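Local coordinates for intimin adherence protein (Escherichia coli O157:H7, PDB 3NCX), which probably mediates intimate bacterial attachment to host cells by binding the translocated receptor Tir through its C-terminal lectin-like domain, at residues A[150-155]-A[160-165]; A[122-127]-A[165-170]. The protein carries 1 engineered substitution. One frame throughout, in Å; residues are numbered along the deposited sequence.

Contact 1 of 2, residues A[150-155]-A[160-165]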
ATOM      1  N   ILE A 150      14.682   2.059  11.350  1.00 20.94           N
ATOM      2  CA  ILE A 150      13.756   2.019  12.474  1.00 21.60           C
ATOM      3  C   ILE A 150      14.181   3.117  13.442  1.00 22.58           C
ATOM      4  O   ILE A 150      15.372   3.387  13.581  1.00 17.45           O
ATOM      5  CB  ILE A 150      13.767   0.650  13.198  1.00 17.48           C
ATOM      6  CG1 ILE A 150      12.933  -0.381  12.435  1.00 14.64           C
ATOM      7  CG2 ILE A 150      13.208   0.781  14.606  1.00 23.03           C
ATOM      8  CD1 ILE A 150      13.516  -0.798  11.113  1.00 20.71           C
ATOM      9  N   LYS A 151      13.217   3.762  14.091  1.00 22.46           N
ATOM     10  CA  LYS A 151      13.540   4.801  15.063  1.00 22.26           C
ATOM     11  C   LYS A 151      14.435   4.239  16.162  1.00 25.13           C
ATOM     12  O   LYS A 151      14.049   3.312  16.876  1.00 30.49           O
ATOM     13  CB  LYS A 151      12.274   5.408  15.664  1.00 23.02           C
ATOM     14  CG  LYS A 151      12.547   6.520  16.664  1.00 25.97           C
ATOM     15  CD  LYS A 151      11.267   7.218  17.089  1.00 26.89           C
ATOM     16  CE  LYS A 151      11.548   8.291  18.127  1.00 26.74           C
ATOM     17  NZ  LYS A 151      12.534   9.293  17.634  1.00 33.21           N
ATOM     18  N   GLN A 152      15.631   4.803  16.291  1.00 25.17           N
ATOM     19  CA  GLN A 152      16.632   4.288  17.219  1.00 27.90           C
ATOM     20  C   GLN A 152      16.233   4.474  18.680  1.00 26.39           C
ATOM     21  O   GLN A 152      15.725   5.526  19.068  1.00 21.80           O
ATOM     22  CB  GLN A 152      17.998   4.932  16.956  1.00 25.05           C
ATOM     23  CG  GLN A 152      18.036   6.440  17.161  1.00 24.73           C
ATOM     24  CD  GLN A 152      19.410   7.031  16.900  1.00 23.91           C
ATOM     25  OE1 GLN A 152      19.646   8.215  17.143  1.00 22.94           O
ATOM     26  NE2 GLN A 152      20.326   6.207  16.403  1.00 20.90           N
ATOM     27  N   THR A 153      16.470   3.441  19.482  1.00 30.80           N
ATOM     28  CA  THR A 153      16.182   3.494  20.910  1.00 32.08           C
ATOM     29  C   THR A 153      17.117   4.476  21.609  1.00 31.56           C
ATOM     30  O   THR A 153      18.002   5.061  20.984  1.00 30.70           O
ATOM     31  CB  THR A 153      16.335   2.112  21.573  1.00 30.71           C
ATOM     32  OG1 THR A 153      17.726   1.778  21.675  1.00 32.07           O
ATOM     33  CG2 THR A 153      15.614   1.047  20.762  1.00 25.26           C
ATOM     34  N   SER A 154      16.915   4.648  22.909  1.00 34.73           N
ATOM     35  CA  SER A 154      17.748   5.542  23.703  1.00 30.31           C
ATOM     36  C   SER A 154      19.198   5.065  23.733  1.00 29.89           C
ATOM     37  O   SER A 154      20.125   5.860  23.571  1.00 24.48           O
ATOM     38  CB  SER A 154      17.195   5.658  25.124  1.00 32.07           C
ATOM     39  OG  SER A 154      16.929   4.377  25.668  1.00 37.66           O
ATOM     40  N   SER A 155      19.386   3.765  23.939  1.00 29.28           N
ATOM     41  CA  SER A 155      20.724   3.187  23.972  1.00 29.75           C
ATOM     42  C   SER A 155      21.361   3.235  22.589  1.00 30.39           C
ATOM     43  O   SER A 155      22.565   3.468  22.456  1.00 27.15           O
ATOM     44  CB  SER A 155      20.680   1.744  24.480  1.00 29.33           C
ATOM     45  OG  SER A 155      20.036   0.895  23.546  1.00 37.33           O
ATOM     46  N   GLY A 160      25.350   5.433  18.357  1.00 20.80           N
ATOM     47  CA  GLY A 160      25.352   5.873  16.974  1.00 23.42           C
ATOM     48  C   GLY A 160      24.954   4.781  16.001  1.00 20.61           C
ATOM     49  O   GLY A 160      25.509   4.676  14.905  1.00 13.81           O
ATOM     50  N   VAL A 161      23.991   3.959  16.404  1.00 16.73           N
ATOM     51  CA  VAL A 161      23.472   2.911  15.536  1.00 17.13           C
ATOM     52  C   VAL A 161      21.952   2.892  15.565  1.00 21.52           C
ATOM     53  O   VAL A 161      21.320   3.637  16.314  1.00 17.79           O
ATOM     54  CB  VAL A 161      23.978   1.516  15.946  1.00 17.78           C
ATOM     55  CG1 VAL A 161      25.496   1.468  15.913  1.00 20.70           C
ATOM     56  CG2 VAL A 161      23.446   1.143  17.324  1.00 15.16           C
ATOM     57  N   SER A 162      21.373   2.024  14.744  1.00 18.88           N
ATOM     58  CA  SER A 162      19.932   1.873  14.682  1.00 18.34           C
ATOM     59  C   SER A 162      19.597   0.656  13.836  1.00 21.29           C
ATOM     60  O   SER A 162      20.172   0.459  12.767  1.00 26.22           O
ATOM     61  CB  SER A 162      19.290   3.126  14.087  1.00 21.53           C
ATOM     62  OG  SER A 162      17.879   3.072  14.196  1.00 23.09           O
ATOM     63  N   SER A 163      18.674  -0.165  14.323  1.00 22.58           N
ATOM     64  CA  SER A 163      18.275  -1.369  13.608  1.00 21.30           C
ATOM     65  C   SER A 163      17.477  -1.037  12.348  1.00 19.56           C
ATOM     66  O   SER A 163      16.960   0.071  12.201  1.00 16.53           O
ATOM     67  CB  SER A 163      17.470  -2.286  14.526  1.00 15.62           C
ATOM     68  OG  SER A 163      16.412  -1.575  15.141  1.00 24.91           O
ATOM     69  N   THR A 164      17.384  -2.003  11.438  1.00 17.76           N
ATOM     70  CA  THR A 164      16.673  -1.810  10.179  1.00 14.32           C
ATOM     71  C   THR A 164      15.807  -3.013   9.827  1.00 13.05           C
ATOM     72  O   THR A 164      15.990  -4.105  10.362  1.00 14.23           O
ATOM     73  CB  THR A 164      17.645  -1.556   9.009  1.00 17.09           C
ATOM     74  OG1 THR A 164      18.521  -2.680   8.857  1.00 12.66           O
ATOM     75  CG2 THR A 164      18.467  -0.300   9.252  1.00 21.02           C
ATOM     76  N   TYR A 165      14.862  -2.801   8.918  1.00 13.03           N
ATOM     77  CA  TYR A 165      13.997  -3.869   8.435  1.00 16.18           C
ATOM     78  C   TYR A 165      13.766  -3.713   6.934  1.00 18.86           C
ATOM     79  O   TYR A 165      13.508  -2.612   6.449  1.00 19.60           O
ATOM     80  CB  TYR A 165      12.660  -3.862   9.180  1.00 12.65           C
ATOM     81  CG  TYR A 165      11.691  -4.921   8.703  1.00 17.26           C
ATOM     82  CD1 TYR A 165      11.828  -6.243   9.102  1.00 19.82           C
ATOM     83  CD2 TYR A 165      10.637  -4.598   7.856  1.00 16.95           C
ATOM     84  CE1 TYR A 165      10.946  -7.217   8.670  1.00 18.48           C
ATOM     85  CE2 TYR A 165       9.749  -5.565   7.420  1.00 17.01           C
ATOM     86  CZ  TYR A 165       9.909  -6.873   7.830  1.00 21.20           C
ATOM     87  OH  TYR A 165       9.031  -7.844   7.401  1.00 17.82           O
TER
HETATM   88  O   HOH W   1      16.240   1.041  15.804  1.00 15.83           O

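Contact 2 of 2, residues A[122-127]-A[165-170]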
ATOM      1  N   THR A 122       7.769  -3.819  14.041  1.00 21.29           N
ATOM      2  CA  THR A 122       6.417  -4.296  13.791  1.00 20.69           C
ATOM      3  C   THR A 122       5.656  -3.341  12.873  1.00 26.57           C
ATOM      4  O   THR A 122       4.870  -3.773  12.028  1.00 24.34           O
ATOM      5  CB  THR A 122       5.639  -4.490  15.104  1.00 21.01           C
ATOM      6  OG1 THR A 122       6.283  -5.497  15.896  1.00 28.65           O
ATOM      7  CG2 THR A 122       4.213  -4.921  14.823  1.00 32.30           C
ATOM      8  N   VAL A 123       5.893  -2.045  13.039  1.00 18.30           N
ATOM      9  CA  VAL A 123       5.255  -1.053  12.184  1.00 16.32           C
ATOM     10  C   VAL A 123       5.499  -1.395  10.718  1.00 17.40           C
ATOM     11  O   VAL A 123       4.622  -1.218   9.873  1.00 19.70           O
ATOM     12  CB  VAL A 123       5.776   0.365  12.472  1.00 17.72           C
ATOM     13  CG1 VAL A 123       5.082   1.376  11.574  1.00 18.07           C
ATOM     14  CG2 VAL A 123       5.566   0.717  13.936  1.00 22.00           C
ATOM     15  N   LEU A 124       6.692  -1.906  10.430  1.00 19.57           N
ATOM     16  CA  LEU A 124       7.077  -2.242   9.063  1.00 20.21           C
ATOM     17  C   LEU A 124       6.735  -3.684   8.693  1.00 17.07           C
ATOM     18  O   LEU A 124       6.250  -3.950   7.594  1.00 17.41           O
ATOM     19  CB  LEU A 124       8.572  -1.991   8.856  1.00 23.74           C
ATOM     20  CG  LEU A 124       9.038  -0.537   8.948  1.00 19.95           C
ATOM     21  CD1 LEU A 124      10.558  -0.459   8.970  1.00 21.51           C
ATOM     22  CD2 LEU A 124       8.474   0.278   7.796  1.00 18.85           C
ATOM     23  N   SER A 125       6.993  -4.611   9.609  1.00 19.18           N
ATOM     24  CA  SER A 125       6.733  -6.024   9.354  1.00 16.53           C
ATOM     25  C   SER A 125       5.240  -6.298   9.218  1.00 19.61           C
ATOM     26  O   SER A 125       4.831  -7.199   8.487  1.00 18.70           O
ATOM     27  CB  SER A 125       7.334  -6.897  10.459  1.00 15.67           C
ATOM     28  OG  SER A 125       6.758  -6.597  11.718  1.00 19.52           O
ATOM     29  N   ASP A 126       4.429  -5.516   9.926  1.00 19.43           N
ATOM     30  CA  ASP A 126       2.980  -5.643   9.840  1.00 17.28           C
ATOM     31  C   ASP A 126       2.491  -5.315   8.439  1.00 20.24           C
ATOM     32  O   ASP A 126       1.499  -5.872   7.968  1.00 21.52           O
ATOM     33  CB  ASP A 126       2.292  -4.734  10.860  1.00 16.64           C
ATOM     34  CG  ASP A 126       2.141  -5.391  12.216  1.00 16.42           C
ATOM     35  OD1 ASP A 126       2.819  -6.410  12.462  1.00 17.17           O
ATOM     36  OD2 ASP A 126       1.347  -4.887  13.036  1.00 19.31           O
ATOM     37  N   ILE A 127       3.193  -4.406   7.774  1.00 15.17           N
ATOM     38  CA  ILE A 127       2.837  -4.031   6.414  1.00 20.26           C
ATOM     39  C   ILE A 127       3.164  -5.149   5.430  1.00 18.82           C
ATOM     40  O   ILE A 127       2.437  -5.369   4.460  1.00 12.75           O
ATOM     41  CB  ILE A 127       3.513  -2.717   5.999  1.00 17.64           C
ATOM     42  CG1 ILE A 127       2.766  -1.543   6.632  1.00 23.62           C
ATOM     43  CG2 ILE A 127       3.537  -2.575   4.487  1.00 16.81           C
ATOM     44  CD1 ILE A 127       3.241  -0.195   6.173  1.00 31.58           C
ATOM     45  N   TYR A 165      14.862  -2.801   8.918  1.00 13.03           N
ATOM     46  CA  TYR A 165      13.997  -3.869   8.435  1.00 16.18           C
ATOM     47  C   TYR A 165      13.766  -3.713   6.934  1.00 18.86           C
ATOM     48  O   TYR A 165      13.508  -2.612   6.449  1.00 19.60           O
ATOM     49  CB  TYR A 165      12.660  -3.862   9.180  1.00 12.65           C
ATOM     50  CG  TYR A 165      11.691  -4.921   8.703  1.00 17.26           C
ATOM     51  CD1 TYR A 165      11.828  -6.243   9.102  1.00 19.82           C
ATOM     52  CD2 TYR A 165      10.637  -4.598   7.856  1.00 16.95           C
ATOM     53  CE1 TYR A 165      10.946  -7.217   8.670  1.00 18.48           C
ATOM     54  CE2 TYR A 165       9.749  -5.565   7.420  1.00 17.01           C
ATOM     55  CZ  TYR A 165       9.909  -6.873   7.830  1.00 21.20           C
ATOM     56  OH  TYR A 165       9.031  -7.844   7.401  1.00 17.82           O
ATOM     57  N   ASN A 166      13.862  -4.817   6.202  1.00 17.38           N
ATOM     58  CA  ASN A 166      13.713  -4.785   4.752  1.00 16.26           C
ATOM     59  C   ASN A 166      12.288  -5.115   4.310  1.00 16.56           C
ATOM     60  O   ASN A 166      11.765  -6.186   4.620  1.00 19.45           O
ATOM     61  CB  ASN A 166      14.713  -5.741   4.103  1.00 17.53           C
ATOM     62  CG  ASN A 166      14.861  -5.512   2.612  1.00 16.03           C
ATOM     63  OD1 ASN A 166      13.880  -5.293   1.901  1.00 15.47           O
ATOM     64  ND2 ASN A 166      16.097  -5.556   2.132  1.00 15.00           N
ATOM     65  N   LEU A 167      11.668  -4.192   3.579  1.00 14.92           N
ATOM     66  CA  LEU A 167      10.269  -4.328   3.180  1.00 12.34           C
ATOM     67  C   LEU A 167      10.046  -5.363   2.079  1.00 13.78           C
ATOM     68  O   LEU A 167       8.908  -5.620   1.683  1.00 10.83           O
ATOM     69  CB  LEU A 167       9.707  -2.972   2.751  1.00 11.16           C
ATOM     70  CG  LEU A 167       9.599  -1.928   3.864  1.00 11.87           C
ATOM     71  CD1 LEU A 167       9.210  -0.571   3.301  1.00 12.21           C
ATOM     72  CD2 LEU A 167       8.601  -2.382   4.918  1.00 16.55           C
ATOM     73  N   ILE A 168      11.129  -5.953   1.587  1.00 13.88           N
ATOM     74  CA  ILE A 168      11.031  -7.010   0.587  1.00 14.44           C
ATOM     75  C   ILE A 168      11.499  -8.346   1.146  1.00 14.79           C
ATOM     76  O   ILE A 168      10.871  -9.379   0.914  1.00 19.46           O
ATOM     77  CB  ILE A 168      11.865  -6.693  -0.665  1.00 15.67           C
ATOM     78  CG1 ILE A 168      11.270  -5.506  -1.423  1.00 16.03           C
ATOM     79  CG2 ILE A 168      11.938  -7.909  -1.575  1.00 13.15           C
ATOM     80  CD1 ILE A 168      12.063  -5.121  -2.653  1.00 13.74           C
ATOM     81  N   THR A 169      12.601  -8.319   1.888  1.00 16.98           N
ATOM     82  CA  THR A 169      13.246  -9.543   2.347  1.00 20.15           C
ATOM     83  C   THR A 169      12.910  -9.910   3.793  1.00 14.83           C
ATOM     84  O   THR A 169      13.271 -10.990   4.260  1.00 15.08           O
ATOM     85  CB  THR A 169      14.777  -9.449   2.202  1.00 16.66           C
ATOM     86  OG1 THR A 169      15.283  -8.465   3.111  1.00 14.46           O
ATOM     87  CG2 THR A 169      15.157  -9.065   0.780  1.00 14.79           C
ATOM     88  N   GLN A 170      12.219  -9.014   4.494  1.00 18.15           N
ATOM     89  CA  GLN A 170      11.872  -9.224   5.902  1.00 22.76           C
ATOM     90  C   GLN A 170      13.119  -9.266   6.781  1.00 17.23           C
ATOM     91  O   GLN A 170      13.035  -9.551   7.975  1.00 18.77           O
ATOM     92  CB  GLN A 170      11.081 -10.521   6.090  1.00 16.50           C
ATOM     93  CG  GLN A 170       9.863 -10.673   5.198  1.00 18.71           C
ATOM     94  CD  GLN A 170       9.174 -12.011   5.392  1.00 16.69           C
ATOM     95  OE1 GLN A 170       8.660 -12.306   6.469  1.00 17.42           O
ATOM     96  NE2 GLN A 170       9.168 -12.832   4.348  1.00 12.93           N
TER

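Contact 1 of 2, residues A[150-155]-A[160-165]
Ile150 and Ser163 are joined by the backbone bond that ends the pairing of two antiparallel segments: Ile150 N donates to Ser163 O at 3.1 Å. Past Ile150 the backbone pairing gives way to side-chain and water links, although the chain still runs close to strand 161-166. Gln152 makes the next polar link. Its CG is set between the backbone N and the carbonyl carbon (chi1 62°), which carries the extended side chain alongside the strand to Val161, where NE2 gives a weak bond to Val161 O at 2.8 Å with an N-H...O angle of only 127°. A long amide suits this place, since it reaches a carbonyl that no backbone N-H of 150-155 does. Small hydroxyl residues fill the space between. Water 1 lies within hydrogen-bonding distance of Ser163 OG (2.7 Å) and Ser162 OG (3.1 Å), and gives a weak bond to Lys151 O, so one solvent molecule joins the two segments.

The apolar part belongs to Ile150. With CG1 beside its own backbone N (chi1 -80°), the side chain reaches along the strand until CD1 rests over the Thr164-Tyr165 peptide, and meets Tyr165 CB at 3.7 Å. A branched aliphatic residue both covers this backbone and turns a greasy surface inward.

Strand 161-166 is the middle of a three-stranded antiparallel sheet, between 147-149 and 172-177. The contact prolongs its 147-149 edge towards helix 154-159, with Thr153 as N-cap, while Ile150 also packs on Leu124 of helix 121-131.

Contact 2 of 2, residues A[122-127]-A[165-170]
Helix 121-131 packs here against the end of strand 161-166 and the turn that follows it, part of the hydrophobic core of the lectin-like domain. Leu124 faces the strand. Its CB comes to 3.5 Å from Tyr165 CD2, approaching the ring obliquely, and the two side chains slide past each other in opposite directions. Further along the ring, Ser125 takes over: its CA lies 3.5 Å from Tyr165 OH and its CB is 3.6 Å from the same oxygen, and the outer half of the ring rests on the backbone and CB of Ser125. A small serine lets the ring come this close. Its hydroxyl, placed between the backbone N and the carbonyl carbon (chi1 61°), bonds back to Gln121 O one turn earlier, which satisfies it within the helix.

Leu167 packs beside the tyrosine on Leu124. The two leucines cross at about a right angle, their CD2 methyls meeting at 3.9 Å between helix and turn, while Leu124 CD1 points toward Tyr165 CB and Ile150.

The turn is shaped by Asn166, whose short amide reaches forward to the N-H groups that follow: OD1 accepts from Ile168 N at 2.8 Å, with an N-H...O angle of 160°, and more weakly from Thr169 N. OD1 also accepts from Ile146 N, and ND2 bonds to Ser145 OG, tying the turn to the chain leading into strand 147-149. The bond to Ile168, two residues on, defines an Asx turn, which reverses the chain directly after a sheet strand whose end packs against a helix, Leu124 meeting Tyr165 and Leu167.

Of the segments in contact, helix 121-131 comes first along the chain and carries the 122-127 side of contact 2. The chain then forms strand 147-149 and runs into 150-155; contact 1 closes a short loop around helix 154-159 when the chain returns as strand 161-166. That strand continues into 165-170 and completes contact 2, so the small loop lies wholly within the larger one. Tyr165 belongs to both contacts, and Ile150 CD1 meets Leu124 CD1 at 3.7 Å, making the packing continuous although the centres are about 15 Å apart. Together they join helix 121-131, the central strand 161-166 and the segment that leads from strand 147-149 into helix 154-159.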